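Local coordinates for uncharacterized protein (Yersinia pestis, PDB 4RGI) that is of unknown function but folds as a small single-chain KTSC domain, an alpha-beta sandwich with an antiparallel sheet packed against two helices, at residues R13-G18 / Q29-G34; N23-I28 / Q37-P42. All coordinates share one frame; numbering follows the deposited sequence.

Contact 1: R13-G18 / Q29-G34; sequences RILSIG and QFREQG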
ATOM      1  N   ARG A  13       7.708  -8.271  -4.049  1.00 21.04           N
ATOM      2  CA  ARG A  13       7.949  -6.860  -4.330  1.00 18.45           C
ATOM      3  C   ARG A  13       7.676  -5.942  -3.153  1.00 18.40           C
ATOM      4  O   ARG A  13       8.211  -4.835  -3.084  1.00 19.33           O
ATOM      5  CB  ARG A  13       7.102  -6.429  -5.516  1.00 20.74           C
ATOM      6  CG  ARG A  13       7.471  -7.166  -6.788  1.00 27.87           C
ATOM      7  CD  ARG A  13       6.373  -7.089  -7.775  1.00 23.14           C
ATOM      8  NE  ARG A  13       6.104  -5.709  -8.175  1.00 22.93           N
ATOM      9  CZ  ARG A  13       5.089  -5.371  -8.958  1.00 30.50           C
ATOM     10  NH1 ARG A  13       4.271  -6.316  -9.396  1.00 33.84           N
ATOM     11  NH2 ARG A  13       4.879  -4.099  -9.291  1.00 29.99           N
ATOM     12  N   ILE A  14       6.837  -6.398  -2.231  1.00 14.87           N
ATOM     13  CA  ILE A  14       6.376  -5.545  -1.144  1.00 12.22           C
ATOM     14  C   ILE A  14       6.730  -6.146   0.207  1.00 13.31           C
ATOM     15  O   ILE A  14       6.542  -7.341   0.433  1.00 15.57           O
ATOM     16  CB  ILE A  14       4.852  -5.311  -1.260  1.00 13.57           C
ATOM     17  CG1 ILE A  14       4.565  -4.530  -2.550  1.00  8.81           C
ATOM     18  CG2 ILE A  14       4.310  -4.570  -0.024  1.00 14.15           C
ATOM     19  CD1 ILE A  14       3.094  -4.499  -2.995  1.00 11.14           C
ATOM     20  N   LEU A  15       7.260  -5.320   1.103  1.00 13.67           N
ATOM     21  CA  LEU A  15       7.650  -5.786   2.434  1.00 12.14           C
ATOM     22  C   LEU A  15       6.579  -5.576   3.505  1.00 12.58           C
ATOM     23  O   LEU A  15       6.375  -6.433   4.366  1.00 14.85           O
ATOM     24  CB  LEU A  15       8.942  -5.094   2.870  1.00 15.02           C
ATOM     25  CG  LEU A  15      10.210  -5.440   2.091  1.00 23.95           C
ATOM     26  CD1 LEU A  15      11.332  -4.528   2.525  1.00 31.74           C
ATOM     27  CD2 LEU A  15      10.597  -6.893   2.329  1.00 28.96           C
ATOM     28  N   SER A  16       5.891  -4.437   3.461  1.00 12.19           N
ATOM     29  CA  SER A  16       4.877  -4.127   4.462  1.00 11.29           C
ATOM     30  C   SER A  16       3.889  -3.077   3.949  1.00 11.89           C
ATOM     31  O   SER A  16       4.201  -2.309   3.050  1.00 11.33           O
ATOM     32  CB  SER A  16       5.509  -3.625   5.774  1.00 16.61           C
ATOM     33  OG  SER A  16       6.232  -2.416   5.576  1.00 19.59           O
ATOM     34  N   ILE A  17       2.700  -3.073   4.542  1.00 11.54           N
ATOM     35  CA  ILE A  17       1.596  -2.220   4.108  1.00 11.55           C
ATOM     36  C   ILE A  17       0.908  -1.671   5.322  1.00 13.44           C
ATOM     37  O   ILE A  17       0.577  -2.434   6.227  1.00 12.76           O
ATOM     38  CB  ILE A  17       0.562  -2.990   3.265  1.00  7.64           C
ATOM     39  CG1 ILE A  17       1.195  -3.558   1.999  1.00 10.29           C
ATOM     40  CG2 ILE A  17      -0.616  -2.083   2.876  1.00  8.83           C
ATOM     41  CD1 ILE A  17       0.282  -4.530   1.263  1.00  9.71           C
ATOM     42  N   GLY A  18       0.675  -0.359   5.342  1.00 11.16           N
ATOM     43  CA  GLY A  18      -0.087   0.248   6.421  1.00 11.86           C
ATOM     44  C   GLY A  18      -1.222   1.103   5.890  1.00 11.02           C
ATOM     45  O   GLY A  18      -1.196   1.516   4.740  1.00 12.92           O
ATOM     46  N   GLN A  29       5.719  -0.219   1.742  1.00 11.20           N
ATOM     47  CA  GLN A  29       7.167  -0.327   1.714  1.00 12.67           C
ATOM     48  C   GLN A  29       7.588  -1.395   0.697  1.00 12.43           C
ATOM     49  O   GLN A  29       7.259  -2.566   0.853  1.00 17.46           O
ATOM     50  CB  GLN A  29       7.689  -0.654   3.105  1.00 13.77           C
ATOM     51  CG  GLN A  29       9.173  -0.941   3.151  1.00 15.55           C
ATOM     52  CD  GLN A  29       9.625  -1.297   4.536  1.00 21.33           C
ATOM     53  OE1 GLN A  29       8.891  -1.917   5.308  1.00 19.61           O
ATOM     54  NE2 GLN A  29      10.853  -0.908   4.867  1.00 24.31           N
ATOM     55  N   PHE A  30       8.289  -0.980  -0.351  1.00 15.11           N
ATOM     56  CA  PHE A  30       8.731  -1.891  -1.407  1.00 16.79           C
ATOM     57  C   PHE A  30      10.108  -2.503  -1.104  1.00 23.87           C
ATOM     58  O   PHE A  30      10.907  -1.918  -0.383  1.00 26.36           O
ATOM     59  CB  PHE A  30       8.780  -1.158  -2.747  1.00 17.74           C
ATOM     60  CG  PHE A  30       7.443  -0.666  -3.217  1.00 14.60           C
ATOM     61  CD1 PHE A  30       7.021   0.621  -2.940  1.00 12.64           C
ATOM     62  CD2 PHE A  30       6.614  -1.493  -3.947  1.00 16.36           C
ATOM     63  CE1 PHE A  30       5.786   1.062  -3.383  1.00 15.61           C
ATOM     64  CE2 PHE A  30       5.390  -1.062  -4.380  1.00 12.37           C
ATOM     65  CZ  PHE A  30       4.971   0.212  -4.098  1.00 13.96           C
ATOM     66  N   ARG A  31      10.386  -3.677  -1.662  1.00 20.81           N
ATOM     67  CA  ARG A  31      11.664  -4.338  -1.408  1.00 28.90           C
ATOM     68  C   ARG A  31      12.875  -3.503  -1.820  1.00 35.92           C
ATOM     69  O   ARG A  31      13.757  -3.232  -0.996  1.00 43.62           O
ATOM     70  CB  ARG A  31      11.722  -5.683  -2.128  1.00 31.83           C
ATOM     71  CG  ARG A  31      10.868  -6.741  -1.482  1.00 33.52           C
ATOM     72  CD  ARG A  31      11.439  -8.119  -1.707  1.00 32.36           C
ATOM     73  NE  ARG A  31      10.670  -9.111  -0.969  1.00 32.55           N
ATOM     74  CZ  ARG A  31      11.072  -9.680   0.159  1.00 35.95           C
ATOM     75  NH1 ARG A  31      12.251  -9.367   0.682  1.00 34.39           N
ATOM     76  NH2 ARG A  31      10.297 -10.573   0.759  1.00 44.00           N
ATOM     77  N   GLU A  32      12.904  -3.104  -3.090  1.00 38.43           N
ATOM     78  CA  GLU A  32      14.050  -2.409  -3.682  1.00 35.05           C
ATOM     79  C   GLU A  32      13.840  -0.887  -3.753  1.00 26.90           C
ATOM     80  O   GLU A  32      14.804  -0.123  -3.734  1.00 39.93           O
ATOM     81  CB  GLU A  32      14.352  -2.993  -5.090  1.00 35.78           C
ATOM     82  CG  GLU A  32      14.755  -1.967  -6.185  1.00 60.36           C
ATOM     83  CD  GLU A  32      15.105  -2.586  -7.558  1.00 51.92           C
ATOM     84  OE1 GLU A  32      16.276  -2.481  -7.980  1.00 46.58           O
ATOM     85  OE2 GLU A  32      14.210  -3.144  -8.230  1.00 46.68           O
ATOM     86  N   GLN A  33      12.593  -0.431  -3.799  1.00 21.12           N
ATOM     87  CA  GLN A  33      12.354   0.961  -4.163  1.00 20.91           C
ATOM     88  C   GLN A  33      11.888   1.893  -3.050  1.00 14.81           C
ATOM     89  O   GLN A  33      11.472   3.009  -3.329  1.00 18.02           O
ATOM     90  CB  GLN A  33      11.340   1.021  -5.307  1.00 29.89           C
ATOM     91  CG  GLN A  33      11.936   0.663  -6.667  1.00 39.93           C
ATOM     92  CD  GLN A  33      11.028   1.032  -7.826  1.00 40.85           C
ATOM     93  OE1 GLN A  33      10.715   2.210  -8.049  1.00 39.02           O
ATOM     94  NE2 GLN A  33      10.593   0.025  -8.568  1.00 36.17           N
ATOM     95  N   GLY A  34      11.974   1.478  -1.793  1.00 19.84           N
ATOM     96  CA  GLY A  34      11.667   2.393  -0.702  1.00 14.97           C
ATOM     97  C   GLY A  34      10.212   2.447  -0.289  1.00 15.13           C
ATOM     98  O   GLY A  34       9.439   1.547  -0.596  1.00 15.87           O
TER

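Contact 2: N23-I28 / Q37-P42; sequences NRMLEI and QYLGVP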
ATOM      1  N   ASN A  23      -6.907   9.642   7.594  1.00 24.92           N
ATOM      2  CA  ASN A  23      -6.423  10.452   6.485  1.00 21.17           C
ATOM      3  C   ASN A  23      -6.623   9.766   5.139  1.00 15.96           C
ATOM      4  O   ASN A  23      -6.251  10.309   4.101  1.00 22.90           O
ATOM      5  CB  ASN A  23      -4.941  10.781   6.676  1.00 28.90           C
ATOM      6  CG  ASN A  23      -4.631  11.295   8.068  1.00 43.81           C
ATOM      7  OD1 ASN A  23      -5.501  11.834   8.746  1.00 47.98           O
ATOM      8  ND2 ASN A  23      -3.385  11.126   8.503  1.00 49.43           N
ATOM      9  N   ARG A  24      -7.211   8.572   5.167  1.00 17.27           N
ATOM     10  CA  ARG A  24      -7.383   7.739   3.973  1.00 21.28           C
ATOM     11  C   ARG A  24      -6.068   7.570   3.223  1.00 17.52           C
ATOM     12  O   ARG A  24      -6.002   7.712   2.000  1.00 14.62           O
ATOM     13  CB  ARG A  24      -8.435   8.328   3.041  1.00 17.60           C
ATOM     14  CG  ARG A  24      -9.688   8.842   3.736  1.00 25.60           C
ATOM     15  CD  ARG A  24     -10.485   7.785   4.464  1.00 31.29           C
ATOM     16  NE  ARG A  24     -11.872   8.218   4.676  1.00 42.26           N
ATOM     17  CZ  ARG A  24     -12.258   9.152   5.547  1.00 47.10           C
ATOM     18  NH1 ARG A  24     -11.370   9.773   6.311  1.00 52.08           N
ATOM     19  NH2 ARG A  24     -13.543   9.473   5.655  1.00 41.35           N
HETATM   20  N   MSE A  25      -5.031   7.232   3.976  0.68 12.61           N
HETATM   21  CA  MSE A  25      -3.687   7.138   3.429  0.68 12.52           C
HETATM   22  C   MSE A  25      -3.147   5.723   3.502  0.68 12.55           C
HETATM   23  O   MSE A  25      -3.277   5.069   4.536  0.68 13.27           O
HETATM   24  CB  MSE A  25      -2.775   8.099   4.176  0.68 13.71           C
HETATM   25  CG  MSE A  25      -1.359   8.196   3.646  0.68 24.64           C
HETATM   26 SE   MSE A  25      -0.545   9.758   4.446  0.70 55.31          SE
HETATM   27  CE  MSE A  25      -0.238   9.049   6.242  0.68 53.25           C
ATOM     28  N   LEU A  26      -2.572   5.248   2.397  1.00  9.54           N
ATOM     29  CA  LEU A  26      -2.031   3.905   2.303  1.00  8.59           C
ATOM     30  C   LEU A  26      -0.521   4.002   2.221  1.00 11.77           C
ATOM     31  O   LEU A  26      -0.017   4.781   1.435  1.00 14.67           O
ATOM     32  CB  LEU A  26      -2.572   3.208   1.061  1.00  8.72           C
ATOM     33  CG  LEU A  26      -2.080   1.804   0.767  1.00  9.57           C
ATOM     34  CD1 LEU A  26      -2.746   0.799   1.698  1.00 12.50           C
ATOM     35  CD2 LEU A  26      -2.418   1.504  -0.653  1.00 10.31           C
ATOM     36  N   GLU A  27       0.203   3.227   3.027  1.00 10.41           N
ATOM     37  CA  GLU A  27       1.660   3.293   2.988  1.00 10.44           C
ATOM     38  C   GLU A  27       2.210   1.942   2.565  1.00 15.77           C
ATOM     39  O   GLU A  27       1.860   0.914   3.140  1.00 12.65           O
ATOM     40  CB  GLU A  27       2.220   3.713   4.348  1.00 12.78           C
ATOM     41  CG  GLU A  27       3.671   4.142   4.322  1.00 18.17           C
ATOM     42  CD  GLU A  27       4.089   4.806   5.634  1.00 25.77           C
ATOM     43  OE1 GLU A  27       3.826   6.011   5.815  1.00 26.34           O
ATOM     44  OE2 GLU A  27       4.646   4.103   6.491  1.00 24.93           O
ATOM     45  N   ILE A  28       3.057   1.949   1.544  1.00  9.50           N
ATOM     46  CA  ILE A  28       3.593   0.708   1.006  1.00  8.91           C
ATOM     47  C   ILE A  28       5.113   0.753   1.074  1.00 10.56           C
ATOM     48  O   ILE A  28       5.721   1.664   0.535  1.00 12.16           O
ATOM     49  CB  ILE A  28       3.180   0.482  -0.450  1.00  7.85           C
ATOM     50  CG1 ILE A  28       1.656   0.550  -0.598  1.00  6.86           C
ATOM     51  CG2 ILE A  28       3.713  -0.881  -0.924  1.00 10.01           C
ATOM     52  CD1 ILE A  28       1.183   0.299  -2.015  1.00  8.99           C
ATOM     53  N   GLN A  37       3.676   6.768   0.130  1.00 10.55           N
ATOM     54  CA  GLN A  37       2.327   6.979   0.609  1.00  9.75           C
ATOM     55  C   GLN A  37       1.404   7.265  -0.557  1.00 11.62           C
ATOM     56  O   GLN A  37       1.768   8.027  -1.449  1.00 13.40           O
ATOM     57  CB  GLN A  37       2.279   8.138   1.608  1.00 12.85           C
ATOM     58  CG  GLN A  37       3.062   7.848   2.864  1.00 17.83           C
ATOM     59  CD  GLN A  37       3.091   9.030   3.795  1.00 28.90           C
ATOM     60  OE1 GLN A  37       2.942  10.166   3.358  1.00 26.93           O
ATOM     61  NE2 GLN A  37       3.274   8.773   5.083  1.00 29.30           N
ATOM     62  N   TYR A  38       0.213   6.667  -0.525  1.00 11.85           N
ATOM     63  CA  TYR A  38      -0.813   6.857  -1.543  1.00 10.96           C
ATOM     64  C   TYR A  38      -1.982   7.556  -0.883  1.00 10.49           C
ATOM     65  O   TYR A  38      -2.451   7.127   0.166  1.00  9.95           O
ATOM     66  CB  TYR A  38      -1.254   5.524  -2.152  1.00  8.46           C
ATOM     67  CG  TYR A  38      -0.182   4.933  -3.035  1.00 10.74           C
ATOM     68  CD1 TYR A  38      -0.209   5.141  -4.407  1.00 12.56           C
ATOM     69  CD2 TYR A  38       0.886   4.228  -2.494  1.00 14.68           C
ATOM     70  CE1 TYR A  38       0.790   4.628  -5.234  1.00 17.38           C
ATOM     71  CE2 TYR A  38       1.894   3.713  -3.311  1.00 10.85           C
ATOM     72  CZ  TYR A  38       1.836   3.920  -4.676  1.00 16.49           C
ATOM     73  OH  TYR A  38       2.823   3.412  -5.495  1.00 23.35           O
ATOM     74  N   LEU A  39      -2.445   8.638  -1.489  1.00  9.86           N
ATOM     75  CA  LEU A  39      -3.391   9.513  -0.816  1.00  9.94           C
ATOM     76  C   LEU A  39      -4.779   9.302  -1.351  1.00 13.06           C
ATOM     77  O   LEU A  39      -4.956   9.075  -2.535  1.00 14.04           O
ATOM     78  CB  LEU A  39      -2.988  10.976  -0.985  1.00 13.30           C
ATOM     79  CG  LEU A  39      -1.572  11.306  -0.551  1.00 22.77           C
ATOM     80  CD1 LEU A  39      -1.350  12.787  -0.713  1.00 20.36           C
ATOM     81  CD2 LEU A  39      -1.408  10.916   0.879  1.00 23.47           C
ATOM     82  N   GLY A  40      -5.764   9.361  -0.471  1.00 10.88           N
ATOM     83  CA  GLY A  40      -7.145   9.292  -0.893  1.00 15.93           C
ATOM     84  C   GLY A  40      -7.564   7.893  -1.273  1.00 14.37           C
ATOM     85  O   GLY A  40      -8.320   7.709  -2.206  1.00 14.15           O
ATOM     86  N   VAL A  41      -7.070   6.914  -0.526  1.00 12.59           N
ATOM     87  CA  VAL A  41      -7.373   5.509  -0.752  1.00 10.59           C
ATOM     88  C   VAL A  41      -8.486   5.061   0.181  1.00 13.32           C
ATOM     89  O   VAL A  41      -8.360   5.203   1.397  1.00 13.04           O
ATOM     90  CB  VAL A  41      -6.103   4.642  -0.525  1.00 10.48           C
ATOM     91  CG1 VAL A  41      -6.396   3.174  -0.712  1.00 12.25           C
ATOM     92  CG2 VAL A  41      -5.011   5.087  -1.476  1.00  8.69           C
ATOM     93  N   PRO A  42      -9.580   4.518  -0.380  1.00 11.68           N
ATOM     94  CA  PRO A  42     -10.708   4.081   0.435  1.00 15.47           C
ATOM     95  C   PRO A  42     -10.388   2.836   1.245  1.00 14.90           C
ATOM     96  O   PRO A  42      -9.573   2.016   0.841  1.00 15.10           O
ATOM     97  CB  PRO A  42     -11.799   3.789  -0.598  1.00 14.85           C
ATOM     98  CG  PRO A  42     -11.075   3.476  -1.830  1.00 17.41           C
ATOM     99  CD  PRO A  42      -9.839   4.330  -1.815  1.00 10.27           C
TER
HETATM  100  O   HOH W   1      -4.800  10.699   2.057  1.00 22.05           O

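Contact 1: R13-G18 / Q29-G34
Leu15 lays its CD2 methyl over one face of the Arg31 guanidinium, 3.4 Å from NH1 and nearer the rim than the centre. The two side chains run roughly perpendicular. CG of Leu15 also rests on the aliphatic part of Arg31, while CD1 reaches the carbonyl O of Phe30. The polar end of Arg31 is turned to the backbone of Ser11, which receives a hydrogen bond from NE.

The strand of Leu15 and Ser16 carries one extra residue opposite Gln29, a classic beta bulge. Leu15 N gives Gln29 O a bond of 2.8 Å, and Ser16 N adds a weak one of 3.5 Å to the same oxygen. Gln29 N answers to Ser16 O at 2.9 Å. Beyond the bulge, Arg31 N hydrogen-bonds to Arg13 O at 2.8 Å.

Ser16 and Gln29 are also joined by their side chains. Ser16 OG donates to Gln29 OE1 at 2.7 Å, in the carbonyl plane and on a lone pair. A chi1 of 62° leaves OG flanked by its own N and C, which directs it to the amide. Arg6 is a further partner of both OG and, weakly, OE1.

On the face of Ile14 and Phe30, these two side chains run side by side, with Ile14 CG1 3.9 Å from Phe30 CD2. Phe59 of helix 55-63 meets the Phe30 ring edge-to-face and also touches Ile14. Phe49 of helix 43-51 packs on Ile14 too, so both helices lie against this side of the hairpin formed by strands 14-20 and 25-30.

Contact 2: N23-I28 / Q37-P42
Leu26 and Val41 meet through Leu26 CB and Val41 CG2, 4.0 Å apart, with Tyr38 CB close to the same Leu26 carbon. Ile28 extends this apolar side. Its CD1 lies 3.7 Å from Tyr38 CE2, and the two side chains meet at a slant. Helices 43-51 and 55-63 pack on this face: Phe49 touches Leu26 and Ile28, and Ile63 touches Leu26 and Tyr38.

Between the strands, Leu26 and Tyr38 form an antiparallel hydrogen-bonded pair. Tyr38 N gives a 2.7 Å bond to Leu26 O, and Leu26 N returns one of 2.9 Å to Tyr38 O.

The other face carries Met25, Glu27, Gln37 and Leu39. Met25, a selenomethionine, is modelled in two conformers; in one, SE comes to 3.8 Å from Leu39 CD2 and near the Gln37 amide, a doubtful contact. Glu27 and Gln37 run side by side, with carboxylate and amide nearly coplanar, 19° apart. Gln37 NE2 donates to Glu27 OE1 at 2.9 Å, in the amide plane and nearly straight at 172°. The Glu27 chain is extended (CG anti to N, chi1 -165°), which carries the carboxylate beside the Gln37 amide. The remaining oxygens are also engaged: Glu27 OE2 forms a salt bridge with Arg6, and Gln37 OE1 accepts from Arg70 NE.

Just before strand 25-30, Arg24 O takes a 2.9 Å bond from Val41 N and a weak one from Gly40 N. A water links Asn23 O to Gly40 N. The arrangement is an antiparallel beta hairpin in the sheet of an alpha-beta sandwich, with Pro42 at the N-cap position of helix 43-51.

The centres of contact 1 and contact 2 are 14 Å apart, on opposite sides of the centre of the chain. Both use strand 25-30. Contact 1 pairs its end with strand 14-20, and contact 2 pairs its earlier part with strand 34-39. Their segments alternate along the chain: 13-18, 23-28, 29-34, 37-42. The contacts also touch directly. Gly18 O is 2.8 Å from Glu27 N, a probable hydrogen bond, and Ile14 CG2 packs on Ile28 CG2. Two successive hairpins sharing a middle strand make a beta meander. It forms the three central strands of the five-stranded antiparallel sheet of this KTSC domain, beside helices 43-51 and 55-63.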